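Local coordinates for protein tyrosine recombinase XerH (Helicobacter pylori, PDB 5JK0) that catalyses site-specific cutting and rejoining of DNA with a tyrosine nucleophile and takes part in chromosome segregation, at residues Tyr76-Pro79 with Leu80-His84; Leu123-Lys126 with Lys127-Ile131. All blocks are in the same frame, centred on the assembly; numbering follows the deposited sequence.

Interaction 1: Tyr76-Pro79 with Leu80-His84; sequences YALP and LLKFH. With nucleotides of chain G.
Across the kinked turn at Pro79, whose ring nitrogen has no hydrogen to give to the preceding turn, Tyr76 O meets the aliphatic side chain of Leu80: Leu80 CG lies 3.2 Å from Tyr76 O. The helix is carried past this break by bonds from Leu81 N to Ala77 O (3.2 Å) and from Lys82 N to Leu78 O (3.0 Å). Phe83 N adds a bond to Pro79 O, the donor lying 30° out of the plane of that carbonyl. The tight part is the buried one: Leu80 CG against Tyr76 O, and Pro79 at the kink. Leu78 and Lys82, partly exposed, make the looser part. They slant across each other, and bends at chi2 (-67°) and chi4 (58°) curl the lysine back until NZ stands 3.7 Å from Leu78 CD2; each side chain also packs on a DNA phosphate. Tyr76 OH is very close to OP2 of DT19 of chain G, consistent with a phosphate contact made from the start of this helix. Among the neighbouring helices, Leu80 packs on Phe23 of helix 12-30, Leu81 on helix 55-68, and Phe83 meets Phe113 of helix 107-117 edge-to-face, while helix 123-143 lies against this turn.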
# COMPACT_ATOMS: atom_id res chain seq x y z
N TYR D 76 0.36 27.04 3.90
CA TYR D 76 1.80 27.21 3.79
C TYR D 76 2.38 28.16 4.84
O TYR D 76 3.52 28.00 5.27
CB TYR D 76 2.17 27.71 2.40
CG TYR D 76 1.92 26.70 1.30
CD1 TYR D 76 2.89 25.77 0.95
CD2 TYR D 76 0.71 26.68 0.61
CE1 TYR D 76 2.66 24.84 -0.05
CE2 TYR D 76 0.48 25.75 -0.39
CZ TYR D 76 1.46 24.84 -0.72
OH TYR D 76 1.23 23.92 -1.71
N ALA D 77 1.58 29.15 5.25
CA ALA D 77 2.07 30.23 6.11
C ALA D 77 2.57 29.75 7.47
O ALA D 77 3.76 29.86 7.78
CB ALA D 77 0.97 31.27 6.29
N LEU D 78 1.66 29.23 8.28
CA LEU D 78 1.98 28.83 9.65
C LEU D 78 3.10 27.78 9.78
O LEU D 78 4.01 27.96 10.59
CB LEU D 78 0.72 28.34 10.38
CG LEU D 78 0.89 27.90 11.83
CD1 LEU D 78 -0.15 28.55 12.72
CD2 LEU D 78 0.81 26.38 11.95
N PRO D 79 3.05 26.69 8.98
CA PRO D 79 4.11 25.69 9.16
C PRO D 79 5.52 26.21 8.88
O PRO D 79 6.47 25.77 9.53
CB PRO D 79 3.74 24.60 8.15
CG PRO D 79 2.27 24.75 7.95
CD PRO D 79 2.03 26.23 8.02
N LEU D 80 5.66 27.13 7.94
CA LEU D 80 6.98 27.66 7.59
C LEU D 80 7.47 28.68 8.61
O LEU D 80 8.67 28.79 8.85
CB LEU D 80 6.95 28.28 6.19
CG LEU D 80 6.68 27.30 5.05
CD1 LEU D 80 6.89 27.96 3.69
CD2 LEU D 80 7.56 26.06 5.18
N LEU D 81 6.55 29.42 9.22
CA LEU D 81 6.92 30.35 10.28
C LEU D 81 7.34 29.57 11.53
O LEU D 81 8.18 30.03 12.30
CB LEU D 81 5.76 31.29 10.61
CG LEU D 81 5.32 32.23 9.48
CD1 LEU D 81 4.23 33.18 9.96
CD2 LEU D 81 6.51 33.00 8.93
N LYS D 82 6.74 28.40 11.72
CA LYS D 82 7.13 27.51 12.80
C LYS D 82 8.56 27.01 12.61
O LYS D 82 9.33 26.90 13.57
CB LYS D 82 6.18 26.31 12.90
CG LYS D 82 4.77 26.65 13.36
CD LYS D 82 4.76 27.12 14.80
CE LYS D 82 3.34 27.33 15.30
NZ LYS D 82 2.53 26.08 15.17
N PHE D 83 8.91 26.72 11.36
CA PHE D 83 10.25 26.22 11.04
C PHE D 83 11.31 27.29 11.24
O PHE D 83 12.42 26.99 11.68
CB PHE D 83 10.31 25.69 9.61
CG PHE D 83 11.69 25.26 9.19
CD1 PHE D 83 12.28 24.14 9.75
CD2 PHE D 83 12.40 25.99 8.25
CE1 PHE D 83 13.55 23.75 9.38
CE2 PHE D 83 13.67 25.61 7.87
CZ PHE D 83 14.24 24.48 8.43
N HIS D 84 10.98 28.53 10.91
CA HIS D 84 11.89 29.64 11.13
C HIS D 84 12.16 29.80 12.62
O HIS D 84 13.31 29.99 13.04
CB HIS D 84 11.34 30.94 10.56
CG HIS D 84 12.06 32.16 11.04
ND1 HIS D 84 11.60 32.93 12.09
CD2 HIS D 84 13.21 32.73 10.64
CE1 HIS D 84 12.43 33.93 12.30
NE2 HIS D 84 13.42 33.83 11.43
P DT G 19 0.28 23.67 -5.16
OP1 DT G 19 1.20 23.53 -6.31
OP2 DT G 19 0.66 24.52 -4.01
O5' DT G 19 -1.14 24.19 -5.69
C5' DT G 19 -1.78 23.52 -6.77
C4' DT G 19 -3.27 23.32 -6.49
O4' DT G 19 -3.45 22.25 -5.54
C3' DT G 19 -3.99 24.54 -5.92
O3' DT G 19 -5.19 24.79 -6.65
C2' DT G 19 -4.29 24.13 -4.47
C1' DT G 19 -4.43 22.63 -4.61
N1 DT G 19 -4.19 21.89 -3.34
C2 DT G 19 -5.18 21.07 -2.84
O2 DT G 19 -6.26 20.91 -3.38
N3 DT G 19 -4.86 20.43 -1.67
C4 DT G 19 -3.67 20.54 -0.96
O4 DT G 19 -3.48 19.92 0.09
C5 DT G 19 -2.68 21.41 -1.54
C7 DT G 19 -1.36 21.60 -0.86
C6 DT G 19 -2.98 22.04 -2.69

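Interaction 2: Leu123-Lys126 with Lys127-Ile131. With nucleotides of chain H.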
# COMPACT_ATOMS: atom_id res chain seq x y z
N LEU D 123 -2.69 13.04 11.66
CA LEU D 123 -1.87 12.56 10.55
C LEU D 123 -2.01 13.49 9.35
O LEU D 123 -1.06 13.70 8.60
CB LEU D 123 -2.26 11.13 10.17
CG LEU D 123 -1.53 10.50 8.99
CD1 LEU D 123 -0.03 10.44 9.24
CD2 LEU D 123 -2.08 9.11 8.69
N ALA D 124 -3.20 14.04 9.18
CA ALA D 124 -3.48 14.96 8.08
C ALA D 124 -2.67 16.25 8.22
O ALA D 124 -2.17 16.79 7.24
CB ALA D 124 -4.97 15.27 8.00
N THR D 125 -2.57 16.73 9.45
CA THR D 125 -1.80 17.94 9.74
C THR D 125 -0.32 17.72 9.44
O THR D 125 0.35 18.60 8.89
CB THR D 125 -1.97 18.38 11.21
OG1 THR D 125 -3.35 18.68 11.46
CG2 THR D 125 -1.12 19.60 11.51
N LYS D 126 0.18 16.55 9.80
CA LYS D 126 1.56 16.18 9.52
C LYS D 126 1.85 16.23 8.03
O LYS D 126 2.92 16.66 7.60
CB LYS D 126 1.87 14.78 10.07
CG LYS D 126 1.75 14.65 11.59
CD LYS D 126 1.84 13.19 12.01
CE LYS D 126 1.80 13.03 13.53
NZ LYS D 126 2.99 13.63 14.19
N LYS D 127 0.88 15.79 7.23
CA LYS D 127 1.03 15.77 5.78
C LYS D 127 1.11 17.18 5.20
O LYS D 127 1.89 17.44 4.29
CB LYS D 127 -0.12 15.00 5.13
CG LYS D 127 -0.14 13.53 5.47
CD LYS D 127 -1.26 12.81 4.74
CE LYS D 127 -1.25 11.32 5.06
NZ LYS D 127 -2.32 10.59 4.32
N ASN D 128 0.30 18.09 5.75
CA ASN D 128 0.30 19.48 5.31
C ASN D 128 1.63 20.17 5.60
O ASN D 128 2.13 20.94 4.78
CB ASN D 128 -0.83 20.25 5.99
CG ASN D 128 -2.20 19.79 5.54
OD1 ASN D 128 -2.35 19.21 4.46
ND2 ASN D 128 -3.21 20.04 6.36
N TYR D 129 2.20 19.89 6.77
CA TYR D 129 3.51 20.42 7.14
C TYR D 129 4.58 19.94 6.18
O TYR D 129 5.43 20.72 5.75
CB TYR D 129 3.87 20.00 8.57
CG TYR D 129 3.31 20.90 9.65
CD1 TYR D 129 1.96 21.21 9.70
CD2 TYR D 129 4.14 21.43 10.63
CE1 TYR D 129 1.44 22.02 10.69
CE2 TYR D 129 3.63 22.25 11.63
CZ TYR D 129 2.29 22.54 11.65
OH TYR D 129 1.78 23.35 12.64
N ARG D 130 4.53 18.66 5.84
CA ARG D 130 5.48 18.05 4.92
C ARG D 130 5.40 18.69 3.54
O ARG D 130 6.42 19.06 2.96
CB ARG D 130 5.23 16.54 4.82
CG ARG D 130 6.11 15.84 3.80
CD ARG D 130 5.78 14.35 3.74
NE ARG D 130 6.51 13.67 2.67
CZ ARG D 130 6.09 13.59 1.42
NH1 ARG D 130 4.94 14.13 1.06
NH2 ARG D 130 6.82 12.95 0.51
N ILE D 131 4.18 18.83 3.02
CA ILE D 131 3.95 19.46 1.73
C ILE D 131 4.46 20.90 1.71
O ILE D 131 5.03 21.36 0.72
CB ILE D 131 2.45 19.43 1.36
CG1 ILE D 131 1.98 17.99 1.13
CG2 ILE D 131 2.18 20.26 0.11
CD1 ILE D 131 0.50 17.87 0.87
P DA H 10 -5.36 18.52 14.34
OP1 DA H 10 -5.68 17.63 15.47
OP2 DA H 10 -3.99 18.53 13.79
O5' DA H 10 -6.37 18.23 13.15
C5' DA H 10 -7.76 18.48 13.33
C4' DA H 10 -8.52 18.23 12.04
O4' DA H 10 -8.32 19.34 11.13
C3' DA H 10 -8.11 16.97 11.27
O3' DA H 10 -9.26 16.23 10.89
C2' DA H 10 -7.38 17.53 10.04
C1' DA H 10 -8.13 18.83 9.83
N9 DA H 10 -7.40 19.81 9.03
C8 DA H 10 -6.09 20.18 9.18
N7 DA H 10 -5.70 21.08 8.31
C5 DA H 10 -6.82 21.30 7.53
C6 DA H 10 -7.06 22.15 6.42
N6 DA H 10 -6.14 22.95 5.90
N1 DA H 10 -8.30 22.13 5.88
C2 DA H 10 -9.22 21.32 6.41
N3 DA H 10 -9.12 20.48 7.44
C4 DA H 10 -7.88 20.52 7.96
P DA H 11 -9.14 14.69 10.47
OP1 DA H 11 -10.51 14.17 10.27
OP2 DA H 11 -8.23 14.03 11.43
O5' DA H 11 -8.38 14.73 9.06
C5' DA H 11 -9.06 14.36 7.86
C4' DA H 11 -9.92 15.50 7.35
O4' DA H 11 -9.11 16.70 7.18
C3' DA H 11 -10.59 15.24 5.99
O3' DA H 11 -11.96 15.58 6.04
C2' DA H 11 -9.82 16.14 5.02
C1' DA H 11 -9.37 17.28 5.93
N9 DA H 11 -8.16 17.94 5.46
C8 DA H 11 -6.89 17.79 5.97
N7 DA H 11 -5.99 18.51 5.35
C5 DA H 11 -6.70 19.17 4.36
C6 DA H 11 -6.32 20.09 3.37
N6 DA H 11 -5.06 20.51 3.19
N1 DA H 11 -7.28 20.56 2.55
C2 DA H 11 -8.54 20.14 2.72
N3 DA H 11 -9.02 19.28 3.62
C4 DA H 11 -8.04 18.83 4.42
O HOH W 1 -3.67 16.82 4.70
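Four successive i to i+4 backbone bonds, from Lys127 N to Leu123 O through Arg130 N to Lys126 O, make 123-131 a regular first part of helix 123-143; the straightest joins Tyr129 N to Thr125 O at 3.1 Å with an N-H...O angle of 162°. Thr125 and Tyr129 lie side by side, the methyl CG2 of Thr125 reaching CE1 of the Tyr129 ring at 3.6 Å. With chi1 at -62°, Thr125 turns that methyl to the tyrosine and leaves OG1 for the DNA, where it lies implausibly close to OP2 of DA10 of chain H, so the bond's length is doubtful; OG1 also bonds Ser122. One turn on, Asn128 presents its amide to two successive adenines. Its OD1 accepts from N6 of DA11 of chain H at 3.3 Å (160°), and its ND2 gives a weak bond to N7 of the same base, also 3.3 Å, the paired pattern by which asparagine reads the major-groove edge of adenine. Asn128 ND2 also lies 3.3 Å from N7 of DA10 of chain H. A water donates to both Asn128 OD1 (2.7 Å) and Ala124 O (3.0 Å), helping to fix the amide's rotation, while Ala124 CB packs on the DA11 backbone at O5' (3.6 Å). Away from the DNA, the extended chain of Lys127 crosses Leu123, and Lys126 NZ bonds Thr118 of its own chain and Asn33 of the second subunit. The chemistry thus implies two modes of recognition on one helix: the threonine hydroxyl appears to meet the phosphate backbone, whereas the asparagine amide pairs with N6 and, weakly, N7 of an adenine, which is consistent with base-specific reading.

From the N terminus, interaction 1 comes first, within helix 74-93, and is complete before interaction 2 begins in helix 123-143. Each is a local turn-to-turn contact in one helix, so neither closes a long loop and the two run in series without nesting or crossing. Helix 107-117 lies between them in sequence. In space their centres are about 12 Å apart and they touch directly: Leu78 CD2 is 3.3 Å from Tyr129 OH, and Pro79 CG is 4.0 Å from Tyr129 CE1. The Tyr129 ring therefore joins the two helices, and both, within the core-binding region, face bound DNA, through chains G and H respectively.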